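Local coordinates for glucanase (Klebsiella pneumoniae, PDB 5GY3), which probably hydrolyses internal beta-1,4-glucosidic linkages of cellulose and related beta-glucans, as a family 8 endoglucanase, at residues 220-230 and 298-309. Residues are numbered along the deposited sequence; the frame is centred on the assembly and turned at random.
Sequences RIPLYLSWADP and LKQLVWLAKQDQ
Two nearly parallel helices of the (alpha/alpha)6 barrel characteristic of family 8 glycosidases, 220-228 and the C-terminal 293-307, meet chiefly through Leu223 and Trp227, which pack on the face of the second helix around Ala305, and through Gln309 at the C-terminal end. The short segments run 21° apart, with axes 8.9 Å apart at closest approach. Leu223 is a knob in the hole formed by Leu298, Leu301, Val302 and Ala305: its CD1 branch reaches Ala305 CB at 3.9 Å, while CD2 turns to the CD2 methyl of Leu298. One turn on, the backbones come closest, and Trp227, with CG anti to the backbone N (chi1 -159°), lays one indole face over Ala305. Ala305 CA stands 3.7 Å from the centroid of the five-membered ring of Trp227, almost on its normal, a CH-pi contact. Farther out, the benzo part of the ring meets Leu301 CD2 and, through CZ2 at 3.7 Å, Leu304 CG. At the ring edge, NE1 of Trp227 donates in the indole plane to OD2 of Asp308, 2.8 Å away, meeting it on the anti side; the same oxygen forms a salt bridge with Arg98. Gln309, its chain bent at chi2, brings its amide back across the helix ends, where NE2 donates to Trp227 O (2.9 Å) and to Ala305 O (3.0 Å). Phe34 of helix 29-41 packs on Leu301, and Leu276 of helix 268-278 on Leu223. The edge-on bond and the face packing together help to hold the indole in its orientation, while one glutamine amide ties together backbone carbonyls from both helices.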
loop_
_atom_site.group_PDB
_atom_site.type_symbol
_atom_site.label_atom_id
_atom_site.label_comp_id
_atom_site.label_asym_id
_atom_site.label_seq_id
_atom_site.Cartn_x
_atom_site.Cartn_y
_atom_site.Cartn_z
ATOM N N ARG A 220 4.320 -2.567 -5.255
ATOM C CA ARG A 220 3.504 -3.151 -4.194
ATOM C C ARG A 220 2.373 -4.024 -4.729
ATOM O O ARG A 220 1.804 -4.806 -3.960
ATOM C CB ARG A 220 2.928 -2.048 -3.300
ATOM C CG ARG A 220 3.989 -1.408 -2.437
ATOM C CD ARG A 220 3.387 -0.486 -1.394
ATOM N NE ARG A 220 2.509 0.507 -2.009
ATOM C CZ ARG A 220 2.869 1.751 -2.303
ATOM N NH1 ARG A 220 4.104 2.157 -2.035
ATOM N NH2 ARG A 220 1.990 2.588 -2.859
ATOM N N ILE A 221 2.030 -3.900 -6.017
ATOM C CA ILE A 221 0.914 -4.674 -6.567
ATOM C C ILE A 221 1.157 -6.174 -6.453
ATOM O O ILE A 221 0.271 -6.891 -5.954
ATOM C CB ILE A 221 0.623 -4.214 -8.009
ATOM C CG1 ILE A 221 0.189 -2.743 -8.012
ATOM C CG2 ILE A 221 -0.425 -5.117 -8.713
ATOM C CD1 ILE A 221 0.136 -2.087 -9.421
ATOM N N PRO A 222 2.299 -6.723 -6.884
ATOM C CA PRO A 222 2.507 -8.166 -6.702
ATOM C C PRO A 222 2.599 -8.569 -5.246
ATOM O O PRO A 222 2.228 -9.699 -4.894
ATOM C CB PRO A 222 3.817 -8.437 -7.456
ATOM C CG PRO A 222 4.495 -7.094 -7.548
ATOM C CD PRO A 222 3.377 -6.109 -7.685
ATOM N N LEU A 223 3.083 -7.680 -4.380
ATOM C CA LEU A 223 3.002 -7.936 -2.949
ATOM C C LEU A 223 1.555 -8.139 -2.518
ATOM O O LEU A 223 1.223 -9.146 -1.887
ATOM C CB LEU A 223 3.639 -6.786 -2.171
ATOM C CG LEU A 223 3.355 -6.722 -0.666
ATOM C CD1 LEU A 223 3.932 -7.936 0.084
ATOM C CD2 LEU A 223 3.940 -5.433 -0.110
ATOM N N TYR A 224 0.666 -7.198 -2.861
ATOM C CA TYR A 224 -0.716 -7.343 -2.400
ATOM C C TYR A 224 -1.419 -8.512 -3.085
ATOM O O TYR A 224 -2.236 -9.201 -2.456
ATOM C CB TYR A 224 -1.489 -6.045 -2.627
ATOM C CG TYR A 224 -1.011 -4.874 -1.808
ATOM C CD1 TYR A 224 -0.603 -5.027 -0.488
ATOM C CD2 TYR A 224 -0.979 -3.595 -2.363
ATOM C CE1 TYR A 224 -0.173 -3.921 0.262
ATOM C CE2 TYR A 224 -0.551 -2.504 -1.633
ATOM C CZ TYR A 224 -0.147 -2.667 -0.324
ATOM O OH TYR A 224 0.267 -1.556 0.390
ATOM N N LEU A 225 -1.098 -8.772 -4.357
ATOM C CA LEU A 225 -1.677 -9.922 -5.048
ATOM C C LEU A 225 -1.253 -11.230 -4.395
ATOM O O LEU A 225 -2.078 -12.121 -4.161
ATOM C CB LEU A 225 -1.254 -9.925 -6.519
ATOM C CG LEU A 225 -1.895 -8.903 -7.455
ATOM C CD1 LEU A 225 -1.207 -8.961 -8.823
ATOM C CD2 LEU A 225 -3.402 -9.143 -7.586
ATOM N N SER A 226 0.047 -11.385 -4.154
ATOM C CA SER A 226 0.527 -12.607 -3.531
ATOM C C SER A 226 0.030 -12.732 -2.093
ATOM O O SER A 226 -0.218 -13.846 -1.619
ATOM C CB SER A 226 2.051 -12.645 -3.583
ATOM O OG SER A 226 2.493 -13.872 -3.046
ATOM N N TRP A 227 -0.128 -11.605 -1.394
ATOM C CA TRP A 227 -0.662 -11.626 -0.034
ATOM C C TRP A 227 -2.080 -12.190 -0.021
ATOM O O TRP A 227 -2.431 -13.024 0.827
ATOM C CB TRP A 227 -0.630 -10.198 0.517
ATOM C CG TRP A 227 -0.654 -10.028 1.997
ATOM C CD1 TRP A 227 -1.235 -10.852 2.931
ATOM C CD2 TRP A 227 -0.053 -8.953 2.727
ATOM N NE1 TRP A 227 -1.028 -10.343 4.197
ATOM C CE2 TRP A 227 -0.307 -9.180 4.096
ATOM C CE3 TRP A 227 0.678 -7.815 2.353
ATOM C CZ2 TRP A 227 0.144 -8.314 5.091
ATOM C CZ3 TRP A 227 1.125 -6.961 3.345
ATOM C CH2 TRP A 227 0.857 -7.211 4.694
ATOM N N ALA A 228 -2.904 -11.754 -0.973
ATOM C CA ALA A 228 -4.285 -12.216 -1.033
ATOM C C ALA A 228 -4.402 -13.602 -1.659
ATOM O O ALA A 228 -5.192 -14.428 -1.182
ATOM C CB ALA A 228 -5.131 -11.208 -1.808
ATOM N N ASP A 229 -3.631 -13.884 -2.727
ATOM C CA ASP A 229 -3.773 -15.142 -3.460
ATOM C C ASP A 229 -2.564 -15.392 -4.350
ATOM O O ASP A 229 -2.504 -14.893 -5.484
ATOM C CB ASP A 229 -5.062 -15.158 -4.299
ATOM C CG ASP A 229 -5.234 -16.458 -5.104
ATOM O OD1 ASP A 229 -4.506 -17.447 -4.851
ATOM O OD2 ASP A 229 -6.126 -16.506 -5.980
ATOM N N PRO A 230 -1.595 -16.186 -3.880
ATOM C CA PRO A 230 -0.405 -16.463 -4.695
ATOM C C PRO A 230 -0.708 -17.201 -5.978
ATOM O O PRO A 230 0.163 -17.245 -6.861
ATOM C CB PRO A 230 0.472 -17.313 -3.764
ATOM C CG PRO A 230 -0.022 -17.022 -2.406
ATOM C CD PRO A 230 -1.485 -16.772 -2.534
ATOM N N LEU A 298 9.232 -2.819 3.353
ATOM C CA LEU A 298 8.895 -3.864 2.389
ATOM C C LEU A 298 9.446 -5.216 2.811
ATOM O O LEU A 298 8.781 -6.242 2.639
ATOM C CB LEU A 298 9.425 -3.490 1.002
ATOM C CG LEU A 298 8.623 -2.498 0.167
ATOM C CD1 LEU A 298 9.300 -2.347 -1.197
ATOM C CD2 LEU A 298 7.193 -2.961 -0.008
ATOM N N LYS A 299 10.674 -5.246 3.335
ATOM C CA LYS A 299 11.236 -6.512 3.792
ATOM C C LYS A 299 10.302 -7.201 4.775
ATOM O O LYS A 299 10.087 -8.415 4.697
ATOM C CB LYS A 299 12.596 -6.284 4.446
ATOM C CG LYS A 299 13.741 -6.037 3.479
ATOM C CD LYS A 299 15.039 -6.009 4.263
ATOM C CE LYS A 299 16.265 -6.009 3.354
ATOM N NZ LYS A 299 17.523 -6.022 4.182
ATOM N N GLN A 300 9.737 -6.437 5.702
ATOM C CA GLN A 300 8.908 -7.043 6.732
ATOM C C GLN A 300 7.497 -7.324 6.243
ATOM O O GLN A 300 6.873 -8.281 6.709
ATOM C CB GLN A 300 8.858 -6.145 7.955
ATOM C CG GLN A 300 10.181 -6.037 8.673
ATOM C CD GLN A 300 10.131 -4.953 9.702
ATOM O OE1 GLN A 300 9.790 -5.200 10.861
ATOM N NE2 GLN A 300 10.443 -3.735 9.288
ATOM N N LEU A 301 6.974 -6.491 5.337
ATOM C CA LEU A 301 5.655 -6.752 4.770
ATOM C C LEU A 301 5.668 -8.012 3.915
ATOM O O LEU A 301 4.692 -8.776 3.902
ATOM C CB LEU A 301 5.199 -5.558 3.944
ATOM C CG LEU A 301 4.928 -4.264 4.705
ATOM C CD1 LEU A 301 4.796 -3.119 3.721
ATOM C CD2 LEU A 301 3.668 -4.406 5.561
ATOM N N VAL A 302 6.771 -8.243 3.196
ATOM C CA VAL A 302 6.909 -9.474 2.421
ATOM C C VAL A 302 6.882 -10.684 3.345
ATOM O O VAL A 302 6.204 -11.679 3.071
ATOM C CB VAL A 302 8.194 -9.421 1.567
ATOM C CG1 VAL A 302 8.562 -10.801 1.059
ATOM C CG2 VAL A 302 7.982 -8.482 0.396
ATOM N N TRP A 303 7.591 -10.600 4.474
ATOM C CA TRP A 303 7.587 -11.689 5.444
ATOM C C TRP A 303 6.189 -11.923 6.006
ATOM O O TRP A 303 5.733 -13.071 6.096
ATOM C CB TRP A 303 8.577 -11.382 6.567
ATOM C CG TRP A 303 8.687 -12.480 7.583
ATOM C CD1 TRP A 303 8.305 -12.426 8.893
ATOM C CD2 TRP A 303 9.195 -13.801 7.364
ATOM N NE1 TRP A 303 8.557 -13.632 9.507
ATOM C CE2 TRP A 303 9.103 -14.492 8.590
ATOM C CE3 TRP A 303 9.725 -14.466 6.252
ATOM C CZ2 TRP A 303 9.520 -15.817 8.735
ATOM C CZ3 TRP A 303 10.141 -15.777 6.397
ATOM C CH2 TRP A 303 10.038 -16.439 7.631
ATOM N N LEU A 304 5.487 -10.839 6.362
ATOM C CA LEU A 304 4.112 -10.946 6.842
ATOM C C LEU A 304 3.195 -11.558 5.791
ATOM O O LEU A 304 2.336 -12.391 6.109
ATOM C CB LEU A 304 3.601 -9.565 7.240
ATOM C CG LEU A 304 2.217 -9.524 7.870
ATOM C CD1 LEU A 304 2.128 -10.523 9.022
ATOM C CD2 LEU A 304 1.951 -8.128 8.354
ATOM N N ALA A 305 3.340 -11.130 4.534
ATOM C CA ALA A 305 2.545 -11.715 3.461
ATOM C C ALA A 305 2.765 -13.220 3.375
ATOM O O ALA A 305 1.809 -13.987 3.204
ATOM C CB ALA A 305 2.885 -11.035 2.131
ATOM N N LYS A 306 4.018 -13.660 3.504
ATOM C CA LYS A 306 4.296 -15.092 3.517
ATOM C C LYS A 306 3.630 -15.761 4.712
ATOM O O LYS A 306 2.998 -16.814 4.566
ATOM C CB LYS A 306 5.805 -15.340 3.526
ATOM C CG LYS A 306 6.484 -14.921 2.238
ATOM C CD LYS A 306 7.996 -14.774 2.405
ATOM C CE LYS A 306 8.665 -16.128 2.489
ATOM N NZ LYS A 306 10.031 -16.015 3.062
ATOM N N GLN A 307 3.745 -15.154 5.898
ATOM C CA GLN A 307 3.162 -15.759 7.095
ATOM C C GLN A 307 1.656 -15.898 6.963
ATOM O O GLN A 307 1.077 -16.898 7.407
ATOM C CB GLN A 307 3.500 -14.937 8.341
ATOM C CG GLN A 307 4.990 -14.818 8.651
ATOM C CD GLN A 307 5.811 -15.993 8.133
ATOM O OE1 GLN A 307 6.656 -15.827 7.245
ATOM N NE2 GLN A 307 5.588 -17.177 8.696
ATOM N N ASP A 308 1.001 -14.909 6.355
ATOM C CA ASP A 308 -0.454 -14.961 6.254
ATOM C C ASP A 308 -0.948 -16.030 5.280
ATOM O O ASP A 308 -2.163 -16.207 5.148
ATOM C CB ASP A 308 -1.005 -13.588 5.858
ATOM C CG ASP A 308 -1.070 -12.617 7.031
ATOM O OD1 ASP A 308 -0.856 -13.045 8.186
ATOM O OD2 ASP A 308 -1.350 -11.422 6.801
ATOM N N GLN A 309 -0.055 -16.746 4.595
ATOM C CA GLN A 309 -0.489 -17.854 3.755
ATOM C C GLN A 309 -0.831 -19.099 4.557
ATOM O O GLN A 309 -1.323 -20.073 3.977
ATOM C CB GLN A 309 0.585 -18.185 2.724
ATOM C CG GLN A 309 0.915 -16.992 1.865
ATOM C CD GLN A 309 -0.339 -16.327 1.349
ATOM O OE1 GLN A 309 -1.177 -16.971 0.714
ATOM N NE2 GLN A 309 -0.487 -15.040 1.633
#